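Local coordinates for putative iron binding protein (PDB 2OWT) that binds ferric iron through tyrosine side chains and, as a bacterial extracellular solute-binding protein, probably serves iron uptake, at residues A[11-16]-A[41-46]; A[100-105]-A[240-245]; A[106-111]-A[233-238]. One frame throughout, in Å; residues are numbered along the deposited sequence.

Overall arrangement
The three contacts share one branched mixed sheet but differ in burial and chemistry. Contact 1 is partly buried: a strand end meets a helix start through apolar contact alone, with exposed residues at its margin. Contacts 2 and 3 are fully buried and use the same two antiparallel strands, 100-112 and 237-245. Contact 2 is rich in backbone hydrogen bonds, whereas contact 3 has one such bond where the strands part. They join where Asn238 N reaches Arg105 O, a probable hydrogen bond of 2.8 Å. Contacts 1 and 2 both touch the carbonate, bringing Arg14 and Arg105 together around it; contacts 1 and 3 do not touch.

Contact 1: residues A[11-16]-A[41-46]; sequences YTTREP and DGLLER. With CO3 (carbonate ion), chain C.
Tyr11 meets helix 43-50 at two points. Its CB lies 3.8 Å from CD1 of Leu43, and that methyl sits at the edge of the ring, near its plane. Farther out, ring atom CE2 is 3.8 Å from Arg46 CD; the two side chains cross at about a right angle, and the guanidinium plane stands 84° from the ring. The phenol OH is bonded to Glu50, one turn farther along this helix. The CA-CB bond of Thr12 leads away; its OG1 accepts from Arg14 N at 3.0 Å, an ST turn where the strand ends, and is also hydrogen-bonded to Met60 O. Thr13 points back across, its CG2 3.9 Å from Leu43 CD2. With CG of Leu43 anti to the backbone N (chi1 -150°), its two methyls divide between Tyr11 (CD1) and Thr13 (CD2). Beyond the turn, Arg14 NE gives a nearly straight 2.8 Å bond to carbonate O3, which Glu15 N also grips at 2.9 Å. Arg105 binds the same ion, and Glu276 pairs with Arg14. Strand 7-12 runs between parallel strands 33-38 and 58-61; the helix after N-cap Gly42 packs against its end and, through Arg46, against Val37 of strand 33-38, Leu43 also touching Leu70 of helix 64-72.

Contact 2: residues A[100-105]-A[240-245]; sequences YALSLR and SGAAVA. With CO3 (carbonate ion), chain C.
Backbone hydrogen bonds carry most of this antiparallel contact. Tyr100 and Ala242 form a hydrogen-bonded pair, with Tyr100 N giving to Ala242 O at 3.1 Å and Ala242 N to Tyr100 O at 3.0 Å. Next comes the non-hydrogen-bonded pair Ala101 and Gly241. Between Ala101 and Ser103 the register slips by one: Leu102 and Ser103 both face Ser240, a classic beta bulge. Ser240 O takes an almost straight 2.8 Å bond (175°) from Leu102 N and a weak one from Ser103 N. In return Ser240 N reaches Ser103 O at 3.1 Å.

Among side chains, the hydroxyls of Ser103 and Ser240 lie on one face of the sheet, their OG atoms hydrogen-bonded at 2.7 Å. Ser103 OG, held between its backbone N and carbonyl carbon (chi1 63°), is bonded to Glu276 too. Apolar packing is slight: Leu102 CD1 rests 3.9 Å from Ala242 CB.

The ionic part belongs to Arg105. Its bent chain passes Ser240, and NH2 bonds carbonate O2 at 2.9 Å, while NH1 makes a salt bridge to Glu276. This acid therefore holds both Ser103 and Arg105, and its charge would partly balance the arginines round the anion. Since Arg105 also lies close to the iron ligands Tyr143 and Tyr199, the bulged strand pair is consistent with a scaffold that presents it to the metal site.

Contact 3: residues A[106-111]-A[233-238]; sequences DRVLYV and GGTHVN
The carbonyl oxygen of His236 is approached twice from strand 100-112. Arg107 N donates to it at 3.1 Å with an N-H...O angle of 150°, and the CA-H of Asp106 adds a weaker contact, CA to O 3.2 Å. Asp106 itself pairs with Val237 as an antiparallel non-hydrogen-bonded pair, so close that their CA atoms are 4.2 Å apart; on the face they share, Val237 CG1 lies 4.1 Å from Asp106 CB.

Thr235 adds an apolar touch from the same side. Its CG2, anti to the backbone N, is turned onto Asp106 CB at 3.7 Å and comes within 4.4 Å of Val108 CG1. Its OG1 is left beside its own backbone N and bonds Pro225 O. The Asp106 carboxylate is satisfied by other parts of the chain: OD2 makes a salt bridge to Arg224, and OD1 is hydrogen-bonded to Tyr277 OH. Two anchors thus fix its rotation.

Arg107 CB meets the His236 ring at its edge, near the ring plane, but the rest of the arginine leads away. The guanidinium is held by Asp179 and Asn144, and the side chain touches Tyr143, an iron ligand, which puts the contact next to the metal site.

Past Arg107 the strand parts from the 233-238 segment and runs on between 193-197 and 220-223. One long strand thereby links two parts of the sheet beside a second, antiparallel strand, consistent with the hinge of type II periplasmic binding proteins, whose ligand site lies between two lobes.

Contact 1: residues A[11-16]-A[41-46]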
ATOM      1  N   TYR A  11      -3.815  -2.231  15.909  1.00  8.55           N
ATOM      2  CA  TYR A  11      -4.216  -0.933  15.382  1.00  7.78           C
ATOM      3  C   TYR A  11      -3.735  -0.855  13.934  1.00  7.42           C
ATOM      4  O   TYR A  11      -2.547  -1.056  13.653  1.00  7.23           O
ATOM      5  CB  TYR A  11      -3.558   0.186  16.186  1.00  7.85           C
ATOM      6  CG  TYR A  11      -4.137   0.449  17.556  1.00  7.94           C
ATOM      7  CD1 TYR A  11      -4.459  -0.600  18.429  1.00  7.40           C
ATOM      8  CD2 TYR A  11      -4.319   1.759  18.000  1.00  7.88           C
ATOM      9  CE1 TYR A  11      -4.974  -0.355  19.688  1.00  7.55           C
ATOM     10  CE2 TYR A  11      -4.828   2.021  19.262  1.00  9.10           C
ATOM     11  CZ  TYR A  11      -5.155   0.961  20.099  1.00  8.88           C
ATOM     12  OH  TYR A  11      -5.659   1.235  21.340  1.00  8.79           O
ATOM     13  N   THR A  12      -4.642  -0.555  13.014  1.00  6.87           N
ATOM     14  CA  THR A  12      -4.260  -0.512  11.608  1.00  6.53           C
ATOM     15  C   THR A  12      -5.079   0.448  10.730  1.00  6.36           C
ATOM     16  O   THR A  12      -6.226   0.792  11.040  1.00  6.36           O
ATOM     17  CB  THR A  12      -4.248  -1.930  10.973  1.00  6.56           C
ATOM     18  OG1 THR A  12      -3.699  -1.848   9.650  1.00  7.26           O
ATOM     19  CG2 THR A  12      -5.656  -2.529  10.908  1.00  5.22           C
ATOM     20  N   THR A  13      -4.457   0.874   9.640  1.00  5.70           N
ATOM     21  CA  THR A  13      -5.112   1.693   8.640  1.00  5.72           C
ATOM     22  C   THR A  13      -5.656   0.806   7.526  1.00  6.07           C
ATOM     23  O   THR A  13      -6.231   1.305   6.550  1.00  5.42           O
ATOM     24  CB  THR A  13      -4.143   2.700   8.020  1.00  5.57           C
ATOM     25  OG1 THR A  13      -2.905   2.036   7.726  1.00  5.52           O
ATOM     26  CG2 THR A  13      -3.902   3.879   8.961  1.00  4.72           C
ATOM     27  N   ARG A  14      -5.479  -0.510   7.680  1.00  6.42           N
ATOM     28  CA  ARG A  14      -5.924  -1.451   6.667  1.00  6.83           C
ATOM     29  C   ARG A  14      -7.439  -1.524   6.527  1.00  7.27           C
ATOM     30  O   ARG A  14      -8.191  -1.296   7.478  1.00  6.73           O
ATOM     31  CB  ARG A  14      -5.343  -2.846   6.888  1.00  6.99           C
ATOM     32  CG  ARG A  14      -3.844  -2.932   6.640  1.00  7.39           C
ATOM     33  CD  ARG A  14      -3.460  -4.225   5.971  1.00  7.08           C
ATOM     34  NE  ARG A  14      -3.943  -4.245   4.592  1.00  7.55           N
ATOM     35  CZ  ARG A  14      -3.538  -5.102   3.658  1.00  7.70           C
ATOM     36  NH1 ARG A  14      -2.621  -6.033   3.929  1.00  5.31           N
ATOM     37  NH2 ARG A  14      -4.054  -5.015   2.437  1.00  9.52           N
ATOM     38  N   GLU A  15      -7.879  -1.851   5.323  1.00  7.66           N
ATOM     39  CA  GLU A  15      -9.266  -2.190   5.109  1.00  8.45           C
ATOM     40  C   GLU A  15      -9.564  -3.481   5.901  1.00  8.44           C
ATOM     41  O   GLU A  15      -8.803  -4.460   5.800  1.00  8.50           O
ATOM     42  CB  GLU A  15      -9.494  -2.389   3.620  1.00  8.49           C
ATOM     43  CG  GLU A  15     -10.766  -1.789   3.099  1.00 10.26           C
ATOM     44  CD  GLU A  15     -10.749  -1.676   1.589  1.00 11.07           C
ATOM     45  OE1 GLU A  15     -10.733  -2.727   0.927  1.00 10.76           O
ATOM     46  OE2 GLU A  15     -10.739  -0.537   1.065  1.00 10.86           O
ATOM     47  N   PRO A  16     -10.627  -3.468   6.735  1.00  8.22           N
ATOM     48  CA  PRO A  16     -11.050  -4.651   7.495  1.00  8.45           C
ATOM     49  C   PRO A  16     -11.195  -5.934   6.661  1.00  8.94           C
ATOM     50  O   PRO A  16     -10.701  -6.976   7.074  1.00  9.23           O
ATOM     51  CB  PRO A  16     -12.402  -4.230   8.087  1.00  8.68           C
ATOM     52  CG  PRO A  16     -12.335  -2.744   8.175  1.00  8.02           C
ATOM     53  CD  PRO A  16     -11.474  -2.294   7.024  1.00  8.05           C
ATOM     54  N   ASP A  41      -6.662   7.155   9.447  1.00 10.03           N
ATOM     55  CA  ASP A  41      -5.373   7.836   9.455  1.00 10.08           C
ATOM     56  C   ASP A  41      -5.100   8.239  10.906  1.00  9.92           C
ATOM     57  O   ASP A  41      -5.914   7.948  11.789  1.00  9.83           O
ATOM     58  CB  ASP A  41      -5.431   9.084   8.562  1.00 10.18           C
ATOM     59  CG  ASP A  41      -6.502  10.070   9.003  1.00 10.54           C
ATOM     60  OD1 ASP A  41      -7.105  10.739   8.135  1.00 11.61           O
ATOM     61  OD2 ASP A  41      -6.742  10.187  10.222  1.00 11.83           O
ATOM     62  N   GLY A  42      -3.987   8.942  11.142  1.00  9.63           N
ATOM     63  CA  GLY A  42      -3.659   9.476  12.465  1.00  9.12           C
ATOM     64  C   GLY A  42      -3.270   8.426  13.483  1.00  9.20           C
ATOM     65  O   GLY A  42      -3.514   8.570  14.681  1.00  9.80           O
ATOM     66  N   LEU A  43      -2.655   7.360  13.002  1.00  9.17           N
ATOM     67  CA  LEU A  43      -2.244   6.245  13.837  1.00  9.23           C
ATOM     68  C   LEU A  43      -1.231   6.680  14.901  1.00  9.20           C
ATOM     69  O   LEU A  43      -1.279   6.219  16.039  1.00  9.10           O
ATOM     70  CB  LEU A  43      -1.661   5.151  12.934  1.00  9.30           C
ATOM     71  CG  LEU A  43      -1.735   3.672  13.279  1.00  9.11           C
ATOM     72  CD1 LEU A  43      -2.995   3.334  14.048  1.00  9.06           C
ATOM     73  CD2 LEU A  43      -1.648   2.897  11.981  1.00  8.13           C
ATOM     74  N   LEU A  44      -0.319   7.574  14.534  1.00  9.38           N
ATOM     75  CA  LEU A  44       0.633   8.096  15.496  1.00  9.77           C
ATOM     76  C   LEU A  44      -0.041   8.978  16.556  1.00 10.62           C
ATOM     77  O   LEU A  44       0.353   8.945  17.724  1.00 11.15           O
ATOM     78  CB  LEU A  44       1.766   8.829  14.788  1.00  9.93           C
ATOM     79  CG  LEU A  44       2.782   9.647  15.592  1.00  9.79           C
ATOM     80  CD1 LEU A  44       3.604   8.763  16.533  1.00 10.16           C
ATOM     81  CD2 LEU A  44       3.672  10.401  14.615  1.00  9.18           C
ATOM     82  N   GLU A  45      -1.065   9.733  16.164  1.00 10.97           N
ATOM     83  CA  GLU A  45      -1.776  10.589  17.114  1.00 11.82           C
ATOM     84  C   GLU A  45      -2.563   9.763  18.120  1.00 12.77           C
ATOM     85  O   GLU A  45      -2.570  10.092  19.302  1.00 12.96           O
ATOM     86  CB  GLU A  45      -2.685  11.622  16.414  1.00 11.20           C
ATOM     87  CG  GLU A  45      -1.942  12.798  15.745  1.00 10.52           C
ATOM     88  CD  GLU A  45      -1.138  12.394  14.501  1.00 10.09           C
ATOM     89  OE1 GLU A  45      -1.397  11.307  13.945  1.00  8.98           O
ATOM     90  OE2 GLU A  45      -0.237  13.157  14.080  1.00 10.32           O
ATOM     91  N   ARG A  46      -3.214   8.690  17.674  1.00 14.01           N
ATOM     92  CA  ARG A  46      -3.982   7.892  18.622  1.00 15.80           C
ATOM     93  C   ARG A  46      -3.115   7.113  19.609  1.00 16.33           C
ATOM     94  O   ARG A  46      -3.424   7.075  20.793  1.00 16.41           O
ATOM     95  CB  ARG A  46      -4.989   6.964  17.955  1.00 16.19           C
ATOM     96  CG  ARG A  46      -6.134   6.659  18.925  1.00 18.45           C
ATOM     97  CD  ARG A  46      -6.670   5.284  18.744  1.00 21.12           C
ATOM     98  NE  ARG A  46      -7.873   5.312  17.928  1.00 24.10           N
ATOM     99  CZ  ARG A  46      -8.997   4.680  18.237  1.00 23.76           C
ATOM    100  NH1 ARG A  46      -9.071   3.952  19.351  1.00 22.57           N
ATOM    101  NH2 ARG A  46     -10.038   4.763  17.415  1.00 24.74           N
TER
HETATM  102  C   CO3 C 325      -5.682  -1.711   2.355  1.00  8.09           C
HETATM  103  O1  CO3 C 325      -6.450  -0.683   2.177  1.00  8.02           O
HETATM  104  O2  CO3 C 325      -4.886  -2.055   1.397  1.00  8.76           O
HETATM  105  O3  CO3 C 325      -5.696  -2.383   3.464  1.00  8.18           O

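Contact 2: residues A[100-105]-A[240-245]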
ATOM      1  N   TYR A 100       8.881  -4.578  10.055  1.00  5.18           N
ATOM      2  CA  TYR A 100       8.876  -5.633   9.027  1.00  5.44           C
ATOM      3  C   TYR A 100       7.769  -5.430   7.987  1.00  5.77           C
ATOM      4  O   TYR A 100       6.640  -5.061   8.328  1.00  5.41           O
ATOM      5  CB  TYR A 100       8.657  -7.007   9.662  1.00  5.18           C
ATOM      6  CG  TYR A 100       9.821  -7.533  10.483  1.00  5.07           C
ATOM      7  CD1 TYR A 100       9.813  -7.441  11.888  1.00  4.24           C
ATOM      8  CD2 TYR A 100      10.903  -8.150   9.869  1.00  2.95           C
ATOM      9  CE1 TYR A 100      10.866  -7.934  12.649  1.00  4.11           C
ATOM     10  CE2 TYR A 100      11.968  -8.648  10.627  1.00  4.70           C
ATOM     11  CZ  TYR A 100      11.942  -8.533  12.014  1.00  4.80           C
ATOM     12  OH  TYR A 100      12.987  -9.035  12.760  1.00  4.83           O
ATOM     13  N   ALA A 101       8.103  -5.669   6.721  1.00  6.08           N
ATOM     14  CA  ALA A 101       7.099  -5.722   5.656  1.00  6.26           C
ATOM     15  C   ALA A 101       6.357  -7.046   5.787  1.00  6.49           C
ATOM     16  O   ALA A 101       6.974  -8.063   6.118  1.00  6.72           O
ATOM     17  CB  ALA A 101       7.765  -5.622   4.293  1.00  5.87           C
ATOM     18  N   LEU A 102       5.043  -7.035   5.551  1.00  6.59           N
ATOM     19  CA  LEU A 102       4.255  -8.277   5.574  1.00  6.93           C
ATOM     20  C   LEU A 102       3.757  -8.679   4.187  1.00  7.45           C
ATOM     21  O   LEU A 102       3.579  -9.869   3.906  1.00  7.67           O
ATOM     22  CB  LEU A 102       3.092  -8.185   6.565  1.00  6.71           C
ATOM     23  CG  LEU A 102       3.456  -7.898   8.035  1.00  6.63           C
ATOM     24  CD1 LEU A 102       2.209  -7.568   8.826  1.00  4.52           C
ATOM     25  CD2 LEU A 102       4.233  -9.043   8.689  1.00  4.25           C
ATOM     26  N   SER A 103       3.542  -7.678   3.331  1.00  7.78           N
ATOM     27  CA  SER A 103       3.138  -7.887   1.940  1.00  8.09           C
ATOM     28  C   SER A 103       3.695  -6.764   1.062  1.00  8.37           C
ATOM     29  O   SER A 103       4.111  -5.714   1.577  1.00  8.37           O
ATOM     30  CB  SER A 103       1.607  -7.930   1.820  1.00  8.33           C
ATOM     31  OG  SER A 103       1.021  -6.692   2.192  1.00  7.47           O
ATOM     32  N   LEU A 104       3.716  -6.996  -0.250  1.00  8.14           N
ATOM     33  CA  LEU A 104       4.107  -5.972  -1.220  1.00  8.74           C
ATOM     34  C   LEU A 104       2.933  -5.597  -2.141  1.00  8.53           C
ATOM     35  O   LEU A 104       2.002  -6.382  -2.339  1.00  8.73           O
ATOM     36  CB  LEU A 104       5.294  -6.444  -2.066  1.00  8.77           C
ATOM     37  CG  LEU A 104       6.712  -6.498  -1.494  1.00 10.08           C
ATOM     38  CD1 LEU A 104       7.480  -7.683  -2.095  1.00  9.01           C
ATOM     39  CD2 LEU A 104       7.458  -5.183  -1.766  1.00 10.31           C
ATOM     40  N   ARG A 105       3.010  -4.404  -2.717  1.00  7.90           N
ATOM     41  CA  ARG A 105       1.987  -3.883  -3.612  1.00  7.62           C
ATOM     42  C   ARG A 105       2.646  -2.906  -4.572  1.00  7.47           C
ATOM     43  O   ARG A 105       3.654  -2.295  -4.236  1.00  7.63           O
ATOM     44  CB  ARG A 105       0.903  -3.135  -2.826  1.00  7.61           C
ATOM     45  CG  ARG A 105       1.444  -2.311  -1.655  1.00  7.60           C
ATOM     46  CD  ARG A 105       0.882  -2.832  -0.333  1.00  8.24           C
ATOM     47  NE  ARG A 105      -0.160  -1.890   0.025  1.00 10.94           N
ATOM     48  CZ  ARG A 105      -1.351  -2.190   0.500  1.00 11.03           C
ATOM     49  NH1 ARG A 105      -1.719  -3.440   0.728  1.00  9.76           N
ATOM     50  NH2 ARG A 105      -2.182  -1.196   0.737  1.00 14.11           N
ATOM     51  N   SER A 240       2.654  -3.369   2.976  1.00  3.99           N
ATOM     52  CA  SER A 240       1.939  -3.341   4.224  1.00  4.20           C
ATOM     53  C   SER A 240       3.016  -3.770   5.216  1.00  4.38           C
ATOM     54  O   SER A 240       3.865  -4.614   4.893  1.00  4.63           O
ATOM     55  CB  SER A 240       0.710  -4.258   4.218  1.00  4.41           C
ATOM     56  OG  SER A 240       0.998  -5.572   4.675  1.00  4.27           O
ATOM     57  N   GLY A 241       3.024  -3.149   6.392  1.00  4.46           N
ATOM     58  CA  GLY A 241       4.080  -3.381   7.365  1.00  4.10           C
ATOM     59  C   GLY A 241       3.588  -3.221   8.786  1.00  4.52           C
ATOM     60  O   GLY A 241       2.531  -2.625   9.030  1.00  4.57           O
ATOM     61  N   ALA A 242       4.366  -3.745   9.726  1.00  4.74           N
ATOM     62  CA  ALA A 242       4.013  -3.674  11.125  1.00  4.76           C
ATOM     63  C   ALA A 242       5.223  -3.397  12.017  1.00  4.95           C
ATOM     64  O   ALA A 242       6.364  -3.721  11.675  1.00  4.93           O
ATOM     65  CB  ALA A 242       3.302  -4.937  11.555  1.00  4.66           C
ATOM     66  N   ALA A 243       4.945  -2.743  13.140  1.00  4.84           N
ATOM     67  CA  ALA A 243       5.870  -2.614  14.243  1.00  4.98           C
ATOM     68  C   ALA A 243       5.094  -2.940  15.521  1.00  5.31           C
ATOM     69  O   ALA A 243       3.859  -2.858  15.561  1.00  5.42           O
ATOM     70  CB  ALA A 243       6.452  -1.209  14.297  1.00  4.92           C
ATOM     71  N   VAL A 244       5.818  -3.329  16.559  1.00  5.63           N
ATOM     72  CA  VAL A 244       5.214  -3.601  17.844  1.00  5.96           C
ATOM     73  C   VAL A 244       5.255  -2.298  18.629  1.00  6.61           C
ATOM     74  O   VAL A 244       6.287  -1.618  18.648  1.00  7.44           O
ATOM     75  CB  VAL A 244       5.947  -4.766  18.567  1.00  6.13           C
ATOM     76  CG1 VAL A 244       5.451  -4.945  20.018  1.00  5.63           C
ATOM     77  CG2 VAL A 244       5.775  -6.078  17.770  1.00  5.42           C
ATOM     78  N   ALA A 245       4.134  -1.940  19.252  1.00  7.01           N
ATOM     79  CA  ALA A 245       4.027  -0.707  20.033  1.00  7.51           C
ATOM     80  C   ALA A 245       4.960  -0.707  21.244  1.00  7.99           C
ATOM     81  O   ALA A 245       5.214  -1.756  21.848  1.00  8.43           O
ATOM     82  CB  ALA A 245       2.576  -0.463  20.462  1.00  7.37           C
TER
HETATM   83  C   CO3 C 325      -5.682  -1.711   2.355  1.00  8.09           C
HETATM   84  O1  CO3 C 325      -6.450  -0.683   2.177  1.00  8.02           O
HETATM   85  O2  CO3 C 325      -4.886  -2.055   1.397  1.00  8.76           O
HETATM   86  O3  CO3 C 325      -5.696  -2.383   3.464  1.00  8.18           O

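Contact 3: residues A[106-111]-A[233-238]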
ATOM      1  N   ASP A 106       2.070  -2.748  -5.756  1.00  7.24           N
ATOM      2  CA  ASP A 106       2.596  -1.794  -6.735  1.00  7.19           C
ATOM      3  C   ASP A 106       1.519  -0.786  -7.143  1.00  6.88           C
ATOM      4  O   ASP A 106       0.337  -1.125  -7.220  1.00  7.31           O
ATOM      5  CB  ASP A 106       3.221  -2.512  -7.952  1.00  6.94           C
ATOM      6  CG  ASP A 106       2.268  -3.504  -8.629  1.00  8.18           C
ATOM      7  OD1 ASP A 106       1.278  -3.956  -8.013  1.00 10.46           O
ATOM      8  OD2 ASP A 106       2.511  -3.853  -9.797  1.00  8.17           O
ATOM      9  N   ARG A 107       1.932   0.459  -7.360  1.00  6.22           N
ATOM     10  CA  ARG A 107       1.033   1.492  -7.846  1.00  5.42           C
ATOM     11  C   ARG A 107       1.169   1.549  -9.353  1.00  5.18           C
ATOM     12  O   ARG A 107       2.229   1.883  -9.880  1.00  4.98           O
ATOM     13  CB  ARG A 107       1.345   2.848  -7.199  1.00  5.17           C
ATOM     14  CG  ARG A 107       0.201   3.850  -7.270  1.00  4.36           C
ATOM     15  CD  ARG A 107       0.182   4.753  -6.059  1.00  2.45           C
ATOM     16  NE  ARG A 107      -1.038   5.551  -5.971  1.00  2.81           N
ATOM     17  CZ  ARG A 107      -2.238   5.079  -5.623  1.00  4.21           C
ATOM     18  NH1 ARG A 107      -2.407   3.781  -5.344  1.00  3.36           N
ATOM     19  NH2 ARG A 107      -3.279   5.906  -5.556  1.00  2.11           N
ATOM     20  N   VAL A 108       0.084   1.210 -10.042  1.00  5.11           N
ATOM     21  CA  VAL A 108       0.119   0.956 -11.484  1.00  4.81           C
ATOM     22  C   VAL A 108      -0.892   1.841 -12.211  1.00  5.38           C
ATOM     23  O   VAL A 108      -1.593   2.638 -11.582  1.00  5.81           O
ATOM     24  CB  VAL A 108      -0.179  -0.544 -11.790  1.00  4.79           C
ATOM     25  CG1 VAL A 108       0.858  -1.439 -11.172  1.00  3.58           C
ATOM     26  CG2 VAL A 108      -1.563  -0.940 -11.270  1.00  4.79           C
ATOM     27  N   LEU A 109      -0.987   1.684 -13.528  1.00  5.78           N
ATOM     28  CA  LEU A 109      -1.955   2.435 -14.327  1.00  5.83           C
ATOM     29  C   LEU A 109      -3.178   1.575 -14.658  1.00  6.22           C
ATOM     30  O   LEU A 109      -3.053   0.490 -15.229  1.00  5.98           O
ATOM     31  CB  LEU A 109      -1.298   2.967 -15.603  1.00  5.48           C
ATOM     32  CG  LEU A 109      -1.966   4.072 -16.421  1.00  5.45           C
ATOM     33  CD1 LEU A 109      -1.803   5.447 -15.768  1.00  5.96           C
ATOM     34  CD2 LEU A 109      -1.369   4.092 -17.823  1.00  5.25           C
ATOM     35  N   TYR A 110      -4.352   2.056 -14.258  1.00  6.75           N
ATOM     36  CA  TYR A 110      -5.618   1.451 -14.667  1.00  7.30           C
ATOM     37  C   TYR A 110      -5.876   1.963 -16.065  1.00  7.76           C
ATOM     38  O   TYR A 110      -5.743   3.161 -16.321  1.00  8.15           O
ATOM     39  CB  TYR A 110      -6.759   1.873 -13.736  1.00  7.06           C
ATOM     40  CG  TYR A 110      -6.753   1.226 -12.355  1.00  6.73           C
ATOM     41  CD1 TYR A 110      -5.623   0.553 -11.863  1.00  6.36           C
ATOM     42  CD2 TYR A 110      -7.877   1.321 -11.525  1.00  6.71           C
ATOM     43  CE1 TYR A 110      -5.622  -0.028 -10.578  1.00  6.74           C
ATOM     44  CE2 TYR A 110      -7.894   0.759 -10.249  1.00  6.97           C
ATOM     45  CZ  TYR A 110      -6.763   0.086  -9.777  1.00  7.16           C
ATOM     46  OH  TYR A 110      -6.791  -0.462  -8.518  1.00  7.17           O
ATOM     47  N   VAL A 111      -6.179   1.060 -16.988  1.00  8.24           N
ATOM     48  CA  VAL A 111      -6.400   1.463 -18.372  1.00  8.86           C
ATOM     49  C   VAL A 111      -7.683   0.861 -18.913  1.00  9.21           C
ATOM     50  O   VAL A 111      -7.955  -0.309 -18.700  1.00  9.34           O
ATOM     51  CB  VAL A 111      -5.220   1.068 -19.295  1.00  8.90           C
ATOM     52  CG1 VAL A 111      -5.446   1.630 -20.686  1.00  8.42           C
ATOM     53  CG2 VAL A 111      -3.882   1.565 -18.720  1.00  8.32           C
ATOM     54  N   GLY A 233      15.202   2.078 -13.630  1.00 13.73           N
ATOM     55  CA  GLY A 233      13.786   2.359 -13.397  1.00 14.28           C
ATOM     56  C   GLY A 233      12.876   1.140 -13.477  1.00 14.05           C
ATOM     57  O   GLY A 233      12.847   0.434 -14.493  1.00 15.05           O
ATOM     58  N   GLY A 234      12.140   0.890 -12.398  1.00 13.04           N
ATOM     59  CA  GLY A 234      11.159  -0.191 -12.343  1.00 11.27           C
ATOM     60  C   GLY A 234       9.830   0.351 -11.861  1.00 10.15           C
ATOM     61  O   GLY A 234       9.659   1.563 -11.750  1.00 10.19           O
ATOM     62  N   THR A 235       8.890  -0.547 -11.580  1.00  9.20           N
ATOM     63  CA  THR A 235       7.569  -0.177 -11.092  1.00  7.87           C
ATOM     64  C   THR A 235       7.635   0.179  -9.618  1.00  7.52           C
ATOM     65  O   THR A 235       8.322  -0.485  -8.842  1.00  7.68           O
ATOM     66  CB  THR A 235       6.535  -1.307 -11.344  1.00  7.80           C
ATOM     67  OG1 THR A 235       6.346  -1.456 -12.752  1.00  6.43           O
ATOM     68  CG2 THR A 235       5.180  -0.990 -10.704  1.00  6.63           C
ATOM     69  N   HIS A 236       6.934   1.241  -9.233  1.00  7.02           N
ATOM     70  CA  HIS A 236       6.925   1.664  -7.833  1.00  6.48           C
ATOM     71  C   HIS A 236       6.175   0.634  -6.982  1.00  6.74           C
ATOM     72  O   HIS A 236       5.060   0.211  -7.328  1.00  7.20           O
ATOM     73  CB  HIS A 236       6.314   3.053  -7.693  1.00  5.91           C
ATOM     74  CG  HIS A 236       6.030   3.444  -6.281  1.00  5.61           C
ATOM     75  ND1 HIS A 236       4.764   3.402  -5.742  1.00  6.64           N
ATOM     76  CD2 HIS A 236       6.848   3.863  -5.291  1.00  3.75           C
ATOM     77  CE1 HIS A 236       4.816   3.784  -4.478  1.00  5.92           C
ATOM     78  NE2 HIS A 236       6.068   4.078  -4.184  1.00  4.52           N
ATOM     79  N   VAL A 237       6.814   0.200  -5.898  1.00  6.71           N
ATOM     80  CA  VAL A 237       6.224  -0.771  -4.974  1.00  6.14           C
ATOM     81  C   VAL A 237       6.237  -0.190  -3.571  1.00  5.73           C
ATOM     82  O   VAL A 237       7.182   0.525  -3.185  1.00  5.42           O
ATOM     83  CB  VAL A 237       6.931  -2.177  -4.994  1.00  6.50           C
ATOM     84  CG1 VAL A 237       7.001  -2.754  -6.418  1.00  6.20           C
ATOM     85  CG2 VAL A 237       8.316  -2.116  -4.366  1.00  7.00           C
ATOM     86  N   ASN A 238       5.165  -0.468  -2.834  1.00  5.11           N
ATOM     87  CA  ASN A 238       5.055  -0.093  -1.433  1.00  4.95           C
ATOM     88  C   ASN A 238       4.742  -1.361  -0.628  1.00  4.78           C
ATOM     89  O   ASN A 238       4.710  -2.467  -1.196  1.00  4.82           O
ATOM     90  CB  ASN A 238       3.997   1.007  -1.253  1.00  4.98           C
ATOM     91  CG  ASN A 238       4.255   1.901  -0.025  1.00  5.16           C
ATOM     92  OD1 ASN A 238       4.847   1.471   0.965  1.00  5.40           O
ATOM     93  ND2 ASN A 238       3.770   3.135  -0.083  1.00  3.29           N
TER